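Local coordinates for uncharacterized protein MJ0327 (Methanocaldococcus jannaschii DSM 2661, PDB 2QTD) that is of unknown function but, as a ribonuclease H-like protein of the dinitrogenase iron-molybdenum cofactor family, may bind a metal cofactor of that kind, at residues 18-23 with 67-72. Sequence-based numbering, arbitrary orientation.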
loop_
_atom_site.group_PDB
_atom_site.type_symbol
_atom_site.label_atom_id
_atom_site.label_comp_id
_atom_site.label_asym_id
_atom_site.label_seq_id
_atom_site.Cartn_x
_atom_site.Cartn_y
_atom_site.Cartn_z
ATOM N N ASN A 18 -8.069 2.945 8.118
ATOM C CA ASN A 18 -9.088 1.884 8.119
ATOM C C ASN A 18 -9.349 1.298 6.739
ATOM O O ASN A 18 -9.694 0.113 6.641
ATOM C CB ASN A 18 -10.409 2.390 8.690
ATOM C CG ASN A 18 -10.354 2.686 10.198
ATOM O OD1 ASN A 18 -9.395 2.368 10.895
ATOM N ND2 ASN A 18 -11.417 3.302 10.698
ATOM N N SER A 19 -9.197 2.111 5.692
ATOM C CA SER A 19 -9.357 1.648 4.310
ATOM C C SER A 19 -8.489 2.387 3.319
ATOM O O SER A 19 -7.921 3.474 3.596
ATOM C CB SER A 19 -10.844 1.737 3.911
ATOM O OG SER A 19 -11.225 3.030 3.554
ATOM N N PHE A 20 -8.366 1.762 2.152
ATOM C CA PHE A 20 -7.720 2.348 1.004
ATOM C C PHE A 20 -8.435 3.632 0.641
ATOM O O PHE A 20 -7.780 4.608 0.233
ATOM C CB PHE A 20 -7.743 1.328 -0.159
ATOM C CG PHE A 20 -7.019 1.758 -1.381
ATOM C CD1 PHE A 20 -5.651 1.575 -1.471
ATOM C CD2 PHE A 20 -7.690 2.318 -2.455
ATOM C CE1 PHE A 20 -4.958 1.918 -2.630
ATOM C CE2 PHE A 20 -7.006 2.687 -3.590
ATOM C CZ PHE A 20 -5.641 2.509 -3.672
ATOM N N GLU A 21 -9.752 3.647 0.805
ATOM C CA GLU A 21 -10.575 4.778 0.370
ATOM C C GLU A 21 -10.533 5.958 1.348
ATOM O O GLU A 21 -10.558 7.094 0.911
ATOM C CB GLU A 21 -12.021 4.336 0.099
ATOM C CG GLU A 21 -12.145 3.358 -1.077
ATOM C CD GLU A 21 -11.677 1.938 -0.762
ATOM O OE1 GLU A 21 -11.696 1.526 0.402
ATOM O OE2 GLU A 21 -11.244 1.235 -1.691
ATOM N N ASP A 22 -10.464 5.690 2.656
ATOM C CA ASP A 22 -10.598 6.723 3.672
ATOM C C ASP A 22 -9.279 7.391 4.080
ATOM O O ASP A 22 -9.292 8.366 4.846
ATOM C CB ASP A 22 -11.389 6.173 4.881
ATOM C CG ASP A 22 -10.521 5.677 6.044
ATOM O OD1 ASP A 22 -9.542 4.976 5.857
ATOM O OD2 ASP A 22 -10.870 5.971 7.205
ATOM N N CYS A 23 -8.155 6.884 3.571
ATOM C CA CYS A 23 -6.849 7.380 4.025
ATOM C C CYS A 23 -6.631 8.871 3.747
ATOM O O CYS A 23 -7.288 9.480 2.886
ATOM C CB CYS A 23 -5.700 6.548 3.483
ATOM S SG CYS A 23 -5.381 6.612 1.734
ATOM N N GLU A 67 -14.781 -2.973 -3.421
ATOM C CA GLU A 67 -14.891 -3.886 -4.543
ATOM C C GLU A 67 -14.405 -3.243 -5.836
ATOM O O GLU A 67 -13.652 -3.871 -6.568
ATOM C CB GLU A 67 -16.325 -4.391 -4.689
ATOM C CG GLU A 67 -16.761 -5.309 -3.572
ATOM C CD GLU A 67 -18.207 -5.716 -3.707
ATOM O OE1 GLU A 67 -18.605 -6.159 -4.809
ATOM O OE2 GLU A 67 -18.958 -5.588 -2.712
ATOM N N GLU A 68 -14.776 -1.978 -6.064
ATOM C CA GLU A 68 -14.319 -1.209 -7.240
ATOM C C GLU A 68 -12.813 -1.027 -7.311
ATOM O O GLU A 68 -12.205 -1.317 -8.351
ATOM C CB GLU A 68 -15.017 0.163 -7.334
ATOM N N ASN A 69 -12.200 -0.591 -6.206
ATOM C CA ASN A 69 -10.750 -0.427 -6.180
ATOM C C ASN A 69 -10.033 -1.768 -6.259
ATOM O O ASN A 69 -9.028 -1.891 -6.937
ATOM C CB ASN A 69 -10.285 0.405 -4.965
ATOM C CG ASN A 69 -10.547 1.914 -5.145
ATOM O OD1 ASN A 69 -10.398 2.449 -6.239
ATOM N ND2 ASN A 69 -10.935 2.587 -4.073
ATOM N N TYR A 70 -10.558 -2.784 -5.590
ATOM C CA TYR A 70 -10.011 -4.128 -5.739
ATOM C C TYR A 70 -10.044 -4.597 -7.201
ATOM O O TYR A 70 -9.035 -5.068 -7.712
ATOM C CB TYR A 70 -10.721 -5.150 -4.844
ATOM C CG TYR A 70 -9.995 -6.480 -4.859
ATOM C CD1 TYR A 70 -8.875 -6.696 -4.060
ATOM C CD2 TYR A 70 -10.435 -7.522 -5.685
ATOM C CE1 TYR A 70 -8.203 -7.912 -4.086
ATOM C CE2 TYR A 70 -9.762 -8.742 -5.722
ATOM C CZ TYR A 70 -8.645 -8.921 -4.921
ATOM O OH TYR A 70 -7.993 -10.120 -4.943
ATOM N N LYS A 71 -11.191 -4.455 -7.855
ATOM C CA LYS A 71 -11.323 -4.799 -9.284
ATOM C C LYS A 71 -10.278 -4.084 -10.152
ATOM O O LYS A 71 -9.551 -4.737 -10.913
ATOM C CB LYS A 71 -12.744 -4.514 -9.781
ATOM C CG LYS A 71 -13.039 -5.076 -11.159
ATOM N N LYS A 72 -10.169 -2.765 -9.977
ATOM C CA LYS A 72 -9.231 -1.913 -10.734
ATOM C C LYS A 72 -7.752 -2.294 -10.520
ATOM O O LYS A 72 -7.029 -2.603 -11.457
ATOM C CB LYS A 72 -9.489 -0.439 -10.360
ATOM C CG LYS A 72 -8.432 0.571 -10.795
ATOM C CD LYS A 72 -8.947 2.010 -10.714
ATOM C CE LYS A 72 -7.786 3.001 -10.836
ATOM N NZ LYS A 72 -8.202 4.381 -11.209
#
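An ST motif in the loop between strands 5-11 and 25-32 presents Phe20 and Glu21 to Asn69, near the start of helix 67-74, in this ribonuclease H-like fold. Asn69 ND2 gives a nearly straight hydrogen bond (178°) to Glu21 OE2 at 2.8 Å, meeting the carboxylate oxygen at its anti lone pair. Carboxylate and amide are nearly coplanar (10° apart), and the acceptor lies in the amide plane. A bend at chi2 turns the glutamate chain so that its end approaches the helix, with Glu21 CG 3.3 Å from Asn69 ND2. The same OE2 also accepts the backbone N-H of Ser66, so two donors beside the helix start grip one oxygen and probably stabilise its negative charge. Phe20 supplies the apolar half: its ring edge, at CD2, lies 3.6 Å from Asn69 ND2, with ring and amide planes inclined by 66°. Behind them, the turn is braced by two reciprocal bonds: Ser19 OG accepts from Asp22 N at 2.9 Å, while Asp22 OD1 receives Ser19 N from above the carboxylate plane. Phe20 continues inward, its ring packed edge-to-face with Phe73 of the same helix, against Phe26 on strand 25-32 and on Ile52 of helix 46-54; the loop is thereby joined to two helices and the sheet.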